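Local coordinates for protein imidazolonepropionase (Unidentified, PDB 2Q09) that catalyses the hydrolytic ring opening of imidazolone-5-propanoate to N-formimidoyl-L-glutamate, the third step of histidine degradation, at a single metal ion, at residues G67-H72 with V135-I140; K60-T65 with F375-C380. All coordinates share one frame; numbering follows the deposited sequence.

How the contacts relate
Contacts 1 and 2 illustrate how one long strand, interrupted by an irregularity, can serve two parts of a fold. Strand 63-73 first pairs antiparallel with 375-378 in contact 2, then parallel with 135-141 in contact 1, their centres about 19 Å apart. Contact 1 lies near the middle of the chain, about 5 Å from its centre, whereas contact 2 is about 23 Å out. The two meet at L376, whose CG packs 3.7 Å from G67 CA and whose CD2 lies 4.0 Å from T136 CG2. Only contact 1 reaches the active site: its H72 binds the iron, and the side chain lies about 6 Å from the bound inhibitor at its nearest atoms.

Contact 1: residues G67-H72 with V135-I140; sequences GLIDCH and VTTVEI. With FE (Fe (III) ion), chain B.
L68 and T136 open the pairing of two parallel strands: L68 O accepts the amide of T136 N at 2.8 Å and, more weakly, that of T137 N at 3.5 Å. This double use of one carbonyl marks a beta bulge, where T136 is the extra residue and the register slips by one. The hydroxyl of T136 sits between its backbone N and carbonyl carbon (chi1 51°), a torsion that presses OG1 against G67, 3.2 Å from CA; here backbone and side chain are tightly fitted. Beyond the bulge the ladder is regular, with D70 N to T137 O at 3.1 Å and E139 N to D70 O at 2.9 Å. I69 and T137 lie side by side, the CG2 of I69 against CB of T137, on the face met by helix 352-357. L68, D70, V135 and V138 occupy the other, and L328 of helix 328-339 touches the first three. The D70 carboxylate is held from beyond the pair by S315 and S316.

These are neighbouring strands of the TIM barrel of the amidohydrolase family, and H72 with H74 forms the His-X-His motif at the end of its first strand. There the pairing loosens, with no further backbone bond between the two segments: C71 and H72 start their side chains away from the neighbouring strand, whereas E139 points toward it. Extended at chi1 (-176°) but bent at chi2, E139 lays its carboxylate beside the C71 carbonyl, with OE1 3.3 Å from H72 CA. Two acceptors thus face each other without bonding, while K141, K240 and T172 grip OE2. The imidazole of H72 carries on to the iron, NE2 binding at 2.2 Å and water 1 at 2.4 Å; H74, H242 and D317 complete the protein ligands. ND1 donates to D264, and the two bonds together hold the ring's rotation.

Contact 2: residues K60-T65 with F375-C380; sequences KGKLVT and FLVWNC
L63 to T65 run antiparallel to F375 to W378, the strand axes 4.6 Å apart and at 158°, with V64 and V377 as a non-hydrogen-bonded pair and T65 and L376 as a hydrogen-bonded one. T65 and L376 exchange both backbone bonds, L376 N to T65 O at 2.7 Å and T65 N to L376 O at 2.9 Å. Past the V64/V377 pair, W378 N donates to L63 O at 2.9 Å.

The indole of W378 lies on the side of T65 and L376, its CG beside the backbone N (chi1 -55°), and its N-H points almost straight at the hydroxyl of T65: NE1 to OG1 is 3.1 Å, with 172° at the hydrogen. OG1 lies in the ring plane, at the edge, while the T65 methyl also nears NE1. On the other face, CG2 of V64 meets CD1 of F375 at 3.8 Å, approaching the ring obliquely; W9 adds an edge-to-face contact to that phenyl. The K62 chain crosses V377 at about a right angle, CB 3.6 Å from CG1, before it bends away, its NZ making a weak hydrogen bond to the carbonyl of M59. Where the strands part, water 2 bridges them, accepting from L63 N at 3.0 Å and donating to the carbonyls of W378 and C380.

Strand 395-400 lies along the far side of 375-378, and strand 12-14 along 63-73. Such pairing of strands from the two ends of the chain is characteristic of the small beta domain that accompanies the TIM barrel in many amidohydrolases.

Contact 1: residues G67-H72 with V135-I140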
ATOM      1  N   GLY A  67      -3.134 -10.663  -8.294  1.00 20.43           N
ATOM      2  CA  GLY A  67      -3.442 -10.523  -6.881  1.00 21.15           C
ATOM      3  C   GLY A  67      -3.509  -9.040  -6.575  1.00 20.40           C
ATOM      4  O   GLY A  67      -2.791  -8.258  -7.197  1.00 21.90           O
ATOM      5  N   LEU A  68      -4.341  -8.635  -5.625  1.00 20.28           N
ATOM      6  CA  LEU A  68      -4.451  -7.214  -5.309  1.00 20.91           C
ATOM      7  C   LEU A  68      -3.253  -6.757  -4.476  1.00 21.84           C
ATOM      8  O   LEU A  68      -2.632  -7.549  -3.756  1.00 20.40           O
ATOM      9  CB  LEU A  68      -5.761  -6.925  -4.572  1.00 19.15           C
ATOM     10  CG  LEU A  68      -7.037  -7.469  -5.234  1.00 22.05           C
ATOM     11  CD1 LEU A  68      -8.248  -6.969  -4.462  1.00 19.98           C
ATOM     12  CD2 LEU A  68      -7.114  -7.041  -6.702  1.00 19.49           C
ATOM     13  N   ILE A  69      -2.933  -5.475  -4.601  1.00 20.49           N
ATOM     14  CA  ILE A  69      -1.811  -4.887  -3.889  1.00 21.29           C
ATOM     15  C   ILE A  69      -2.232  -3.632  -3.121  1.00 21.20           C
ATOM     16  O   ILE A  69      -2.804  -2.715  -3.716  1.00 22.20           O
ATOM     17  CB  ILE A  69      -0.704  -4.518  -4.902  1.00 20.17           C
ATOM     18  CG1 ILE A  69      -0.315  -5.768  -5.703  1.00 20.36           C
ATOM     19  CG2 ILE A  69       0.514  -3.932  -4.195  1.00 19.83           C
ATOM     20  CD1 ILE A  69       0.644  -5.497  -6.851  1.00 21.49           C
ATOM     21  N   ASP A  70      -1.934  -3.601  -1.821  1.00 21.32           N
ATOM     22  CA  ASP A  70      -2.246  -2.460  -0.943  1.00 20.98           C
ATOM     23  C   ASP A  70      -0.882  -1.839  -0.641  1.00 21.46           C
ATOM     24  O   ASP A  70      -0.163  -2.294   0.252  1.00 21.62           O
ATOM     25  CB  ASP A  70      -2.910  -2.961   0.348  1.00 22.90           C
ATOM     26  CG  ASP A  70      -3.699  -1.882   1.064  1.00 21.61           C
ATOM     27  OD1 ASP A  70      -4.313  -2.214   2.098  1.00 24.48           O
ATOM     28  OD2 ASP A  70      -3.712  -0.720   0.603  1.00 24.60           O
ATOM     29  N   CYS A  71      -0.534  -0.797  -1.386  1.00 19.34           N
ATOM     30  CA  CYS A  71       0.780  -0.171  -1.282  1.00 20.23           C
ATOM     31  C   CYS A  71       1.026   0.906  -0.233  1.00 21.27           C
ATOM     32  O   CYS A  71       2.075   1.548  -0.264  1.00 21.82           O
ATOM     33  CB  CYS A  71       1.176   0.384  -2.657  1.00 19.13           C
ATOM     34  SG  CYS A  71       0.118   1.766  -3.267  1.00 23.40           S
ATOM     35  N   HIS A  72       0.093   1.099   0.694  1.00 20.81           N
ATOM     36  CA  HIS A  72       0.270   2.121   1.715  1.00 22.66           C
ATOM     37  C   HIS A  72      -0.513   1.806   2.982  1.00 23.66           C
ATOM     38  O   HIS A  72      -1.695   2.132   3.083  1.00 23.73           O
ATOM     39  CB  HIS A  72      -0.166   3.479   1.152  1.00 21.12           C
ATOM     40  CG  HIS A  72       0.002   4.624   2.107  1.00 22.33           C
ATOM     41  ND1 HIS A  72       0.653   5.788   1.761  1.00 20.11           N
ATOM     42  CD2 HIS A  72      -0.428   4.801   3.379  1.00 22.66           C
ATOM     43  CE1 HIS A  72       0.618   6.632   2.777  1.00 20.02           C
ATOM     44  NE2 HIS A  72      -0.033   6.057   3.771  1.00 22.51           N
ATOM     45  N   VAL A 135      -5.756  -9.609  -1.347  1.00 18.60           N
ATOM     46  CA  VAL A 135      -4.487  -8.879  -1.327  1.00 19.56           C
ATOM     47  C   VAL A 135      -3.334  -9.880  -1.220  1.00 19.55           C
ATOM     48  O   VAL A 135      -3.298 -10.695  -0.298  1.00 21.41           O
ATOM     49  CB  VAL A 135      -4.415  -7.897  -0.143  1.00 20.92           C
ATOM     50  CG1 VAL A 135      -3.048  -7.207  -0.120  1.00 18.35           C
ATOM     51  CG2 VAL A 135      -5.524  -6.838  -0.270  1.00 20.49           C
ATOM     52  N   THR A 136      -2.401  -9.824  -2.164  1.00 19.62           N
ATOM     53  CA  THR A 136      -1.276 -10.757  -2.168  1.00 20.90           C
ATOM     54  C   THR A 136       0.053 -10.079  -1.865  1.00 20.75           C
ATOM     55  O   THR A 136       1.053 -10.747  -1.606  1.00 21.46           O
ATOM     56  CB  THR A 136      -1.196 -11.503  -3.510  1.00 21.18           C
ATOM     57  OG1 THR A 136      -1.233 -10.558  -4.585  1.00 22.56           O
ATOM     58  CG2 THR A 136      -2.371 -12.467  -3.639  1.00 21.56           C
ATOM     59  N   THR A 137       0.062  -8.750  -1.905  1.00 20.67           N
ATOM     60  CA  THR A 137       1.250  -7.965  -1.572  1.00 21.36           C
ATOM     61  C   THR A 137       0.775  -6.749  -0.785  1.00 21.78           C
ATOM     62  O   THR A 137      -0.115  -6.018  -1.235  1.00 20.80           O
ATOM     63  CB  THR A 137       2.007  -7.455  -2.820  1.00 21.39           C
ATOM     64  OG1 THR A 137       2.561  -8.561  -3.541  1.00 23.66           O
ATOM     65  CG2 THR A 137       3.140  -6.516  -2.399  1.00 20.24           C
ATOM     66  N   VAL A 138       1.346  -6.544   0.394  1.00 19.54           N
ATOM     67  CA  VAL A 138       0.970  -5.404   1.221  1.00 20.18           C
ATOM     68  C   VAL A 138       2.219  -4.660   1.679  1.00 21.67           C
ATOM     69  O   VAL A 138       3.242  -5.273   1.965  1.00 21.44           O
ATOM     70  CB  VAL A 138       0.149  -5.847   2.470  1.00 19.26           C
ATOM     71  CG1 VAL A 138       0.964  -6.827   3.328  1.00 19.05           C
ATOM     72  CG2 VAL A 138      -0.238  -4.631   3.303  1.00 20.00           C
ATOM     73  N   GLU A 139       2.135  -3.333   1.712  1.00 22.03           N
ATOM     74  CA  GLU A 139       3.241  -2.500   2.168  1.00 21.27           C
ATOM     75  C   GLU A 139       2.913  -2.088   3.604  1.00 22.80           C
ATOM     76  O   GLU A 139       1.791  -1.643   3.887  1.00 21.78           O
ATOM     77  CB  GLU A 139       3.364  -1.249   1.297  1.00 21.77           C
ATOM     78  CG  GLU A 139       4.569  -0.361   1.646  1.00 21.99           C
ATOM     79  CD  GLU A 139       4.181   0.918   2.380  1.00 25.37           C
ATOM     80  OE1 GLU A 139       3.080   0.971   2.983  1.00 25.31           O
ATOM     81  OE2 GLU A 139       4.987   1.875   2.359  1.00 26.83           O
ATOM     82  N   ILE A 140       3.878  -2.246   4.505  1.00 21.57           N
ATOM     83  CA  ILE A 140       3.684  -1.897   5.907  1.00 20.44           C
ATOM     84  C   ILE A 140       4.770  -0.926   6.361  1.00 22.23           C
ATOM     85  O   ILE A 140       5.964  -1.174   6.170  1.00 21.65           O
ATOM     86  CB  ILE A 140       3.703  -3.159   6.794  1.00 20.97           C
ATOM     87  CG1 ILE A 140       2.609  -4.128   6.334  1.00 18.64           C
ATOM     88  CG2 ILE A 140       3.489  -2.774   8.260  1.00 20.73           C
ATOM     89  CD1 ILE A 140       2.597  -5.463   7.093  1.00 22.29           C
TER
HETATM   90 FE    FE B 500      -0.311   6.842   5.788  1.00 31.04          FE
HETATM   91  O   HOH W   1      -1.974   8.549   6.314  1.00 26.67           O

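Contact 2: residues K60-T65 with F375-C380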
ATOM      1  N   LYS A  60     -13.542 -23.711 -15.035  1.00 32.20           N
ATOM      2  CA  LYS A  60     -14.827 -23.596 -15.715  1.00 31.75           C
ATOM      3  C   LYS A  60     -15.238 -22.180 -16.115  1.00 30.35           C
ATOM      4  O   LYS A  60     -16.410 -21.805 -15.985  1.00 29.90           O
ATOM      5  CB  LYS A  60     -15.926 -24.212 -14.847  1.00 33.61           C
ATOM      6  CG  LYS A  60     -15.642 -25.643 -14.391  1.00 37.65           C
ATOM      7  CD  LYS A  60     -16.911 -26.276 -13.832  1.00 40.79           C
ATOM      8  CE  LYS A  60     -16.681 -27.661 -13.249  1.00 43.87           C
ATOM      9  NZ  LYS A  60     -16.066 -27.616 -11.890  1.00 46.25           N
ATOM     10  N   GLY A  61     -14.286 -21.395 -16.602  1.00 29.08           N
ATOM     11  CA  GLY A  61     -14.602 -20.047 -17.037  1.00 28.33           C
ATOM     12  C   GLY A  61     -14.566 -18.936 -16.001  1.00 28.66           C
ATOM     13  O   GLY A  61     -14.810 -17.783 -16.354  1.00 27.45           O
ATOM     14  N   LYS A  62     -14.262 -19.263 -14.745  1.00 27.39           N
ATOM     15  CA  LYS A  62     -14.216 -18.240 -13.691  1.00 26.33           C
ATOM     16  C   LYS A  62     -13.212 -17.146 -14.028  1.00 24.38           C
ATOM     17  O   LYS A  62     -12.155 -17.392 -14.610  1.00 22.78           O
ATOM     18  CB  LYS A  62     -13.800 -18.821 -12.336  1.00 28.19           C
ATOM     19  CG  LYS A  62     -14.535 -20.051 -11.857  1.00 32.69           C
ATOM     20  CD  LYS A  62     -15.904 -19.762 -11.283  1.00 35.15           C
ATOM     21  CE  LYS A  62     -16.294 -20.878 -10.311  1.00 36.26           C
ATOM     22  NZ  LYS A  62     -16.090 -22.228 -10.889  1.00 35.91           N
ATOM     23  N   LEU A  63     -13.546 -15.933 -13.616  1.00 24.47           N
ATOM     24  CA  LEU A  63     -12.698 -14.772 -13.830  1.00 23.01           C
ATOM     25  C   LEU A  63     -11.401 -14.877 -13.018  1.00 22.83           C
ATOM     26  O   LEU A  63     -11.421 -15.268 -11.846  1.00 23.05           O
ATOM     27  CB  LEU A  63     -13.452 -13.520 -13.386  1.00 22.56           C
ATOM     28  CG  LEU A  63     -12.648 -12.235 -13.198  1.00 22.43           C
ATOM     29  CD1 LEU A  63     -12.226 -11.678 -14.561  1.00 23.28           C
ATOM     30  CD2 LEU A  63     -13.527 -11.210 -12.445  1.00 21.54           C
ATOM     31  N   VAL A  64     -10.278 -14.520 -13.635  1.00 23.14           N
ATOM     32  CA  VAL A  64      -9.004 -14.530 -12.929  1.00 23.64           C
ATOM     33  C   VAL A  64      -8.356 -13.160 -13.096  1.00 23.80           C
ATOM     34  O   VAL A  64      -8.430 -12.554 -14.162  1.00 23.51           O
ATOM     35  CB  VAL A  64      -8.064 -15.645 -13.453  1.00 24.61           C
ATOM     36  CG1 VAL A  64      -7.791 -15.456 -14.939  1.00 25.71           C
ATOM     37  CG2 VAL A  64      -6.763 -15.630 -12.677  1.00 23.81           C
ATOM     38  N   THR A  65      -7.741 -12.668 -12.031  1.00 22.97           N
ATOM     39  CA  THR A  65      -7.093 -11.360 -12.056  1.00 21.15           C
ATOM     40  C   THR A  65      -5.777 -11.455 -11.291  1.00 20.33           C
ATOM     41  O   THR A  65      -5.516 -12.426 -10.597  1.00 22.33           O
ATOM     42  CB  THR A  65      -7.921 -10.274 -11.329  1.00 20.39           C
ATOM     43  OG1 THR A  65      -7.880 -10.521  -9.919  1.00 21.07           O
ATOM     44  CG2 THR A  65      -9.371 -10.306 -11.785  1.00 18.98           C
ATOM     45  N   PHE A 375      -2.065 -14.535  -8.575  1.00 23.35           N
ATOM     46  CA  PHE A 375      -3.348 -14.271  -9.204  1.00 22.80           C
ATOM     47  C   PHE A 375      -4.512 -14.801  -8.390  1.00 23.38           C
ATOM     48  O   PHE A 375      -4.327 -15.582  -7.441  1.00 22.68           O
ATOM     49  CB  PHE A 375      -3.367 -14.844 -10.629  1.00 23.09           C
ATOM     50  CG  PHE A 375      -3.096 -16.317 -10.708  1.00 24.24           C
ATOM     51  CD1 PHE A 375      -4.120 -17.244 -10.551  1.00 23.97           C
ATOM     52  CD2 PHE A 375      -1.808 -16.778 -10.956  1.00 23.42           C
ATOM     53  CE1 PHE A 375      -3.869 -18.613 -10.656  1.00 24.15           C
ATOM     54  CE2 PHE A 375      -1.542 -18.141 -11.063  1.00 24.02           C
ATOM     55  CZ  PHE A 375      -2.573 -19.063 -10.909  1.00 25.08           C
ATOM     56  N   LEU A 376      -5.716 -14.385  -8.770  1.00 22.00           N
ATOM     57  CA  LEU A 376      -6.916 -14.766  -8.046  1.00 21.67           C
ATOM     58  C   LEU A 376      -8.027 -15.272  -8.955  1.00 21.86           C
ATOM     59  O   LEU A 376      -8.250 -14.722 -10.033  1.00 21.85           O
ATOM     60  CB  LEU A 376      -7.453 -13.551  -7.288  1.00 22.10           C
ATOM     61  CG  LEU A 376      -6.445 -12.681  -6.534  1.00 21.15           C
ATOM     62  CD1 LEU A 376      -7.110 -11.387  -6.098  1.00 20.51           C
ATOM     63  CD2 LEU A 376      -5.903 -13.462  -5.327  1.00 20.16           C
ATOM     64  N   VAL A 377      -8.734 -16.301  -8.504  1.00 22.91           N
ATOM     65  CA  VAL A 377      -9.863 -16.839  -9.252  1.00 24.82           C
ATOM     66  C   VAL A 377     -11.091 -16.457  -8.436  1.00 23.18           C
ATOM     67  O   VAL A 377     -11.229 -16.868  -7.280  1.00 24.40           O
ATOM     68  CB  VAL A 377      -9.805 -18.366  -9.375  1.00 25.02           C
ATOM     69  CG1 VAL A 377     -11.069 -18.873 -10.068  1.00 25.50           C
ATOM     70  CG2 VAL A 377      -8.574 -18.779 -10.169  1.00 24.75           C
ATOM     71  N   TRP A 378     -11.975 -15.663  -9.033  1.00 24.11           N
ATOM     72  CA  TRP A 378     -13.169 -15.198  -8.335  1.00 23.43           C
ATOM     73  C   TRP A 378     -14.438 -15.930  -8.716  1.00 25.22           C
ATOM     74  O   TRP A 378     -14.489 -16.618  -9.735  1.00 26.18           O
ATOM     75  CB  TRP A 378     -13.398 -13.720  -8.617  1.00 22.19           C
ATOM     76  CG  TRP A 378     -12.243 -12.838  -8.292  1.00 21.23           C
ATOM     77  CD1 TRP A 378     -11.190 -12.519  -9.105  1.00 21.14           C
ATOM     78  CD2 TRP A 378     -12.052 -12.105  -7.081  1.00 20.90           C
ATOM     79  NE1 TRP A 378     -10.357 -11.626  -8.474  1.00 19.87           N
ATOM     80  CE2 TRP A 378     -10.863 -11.355  -7.227  1.00 21.28           C
ATOM     81  CE3 TRP A 378     -12.773 -12.013  -5.878  1.00 21.18           C
ATOM     82  CZ2 TRP A 378     -10.384 -10.505  -6.220  1.00 18.78           C
ATOM     83  CZ3 TRP A 378     -12.296 -11.166  -4.873  1.00 20.61           C
ATOM     84  CH2 TRP A 378     -11.110 -10.426  -5.054  1.00 20.75           C
ATOM     85  N   ASN A 379     -15.476 -15.774  -7.902  1.00 25.90           N
ATOM     86  CA  ASN A 379     -16.746 -16.399  -8.213  1.00 26.42           C
ATOM     87  C   ASN A 379     -17.695 -15.346  -8.787  1.00 27.49           C
ATOM     88  O   ASN A 379     -18.845 -15.650  -9.097  1.00 28.26           O
ATOM     89  CB  ASN A 379     -17.354 -17.083  -6.979  1.00 28.53           C
ATOM     90  CG  ASN A 379     -17.684 -16.111  -5.867  1.00 28.24           C
ATOM     91  OD1 ASN A 379     -17.449 -14.905  -5.975  1.00 30.97           O
ATOM     92  ND2 ASN A 379     -18.236 -16.635  -4.781  1.00 30.23           N
ATOM     93  N   CYS A 380     -17.213 -14.112  -8.933  1.00 27.04           N
ATOM     94  CA  CYS A 380     -18.053 -13.071  -9.513  1.00 28.76           C
ATOM     95  C   CYS A 380     -17.761 -12.975 -11.012  1.00 29.95           C
ATOM     96  O   CYS A 380     -16.672 -13.319 -11.474  1.00 30.44           O
ATOM     97  CB  CYS A 380     -17.854 -11.722  -8.807  1.00 29.84           C
ATOM     98  SG  CYS A 380     -16.163 -11.150  -8.628  1.00 32.36           S
TER
HETATM   99  O   HOH W   2     -15.985 -15.864 -11.928  1.00 23.70           O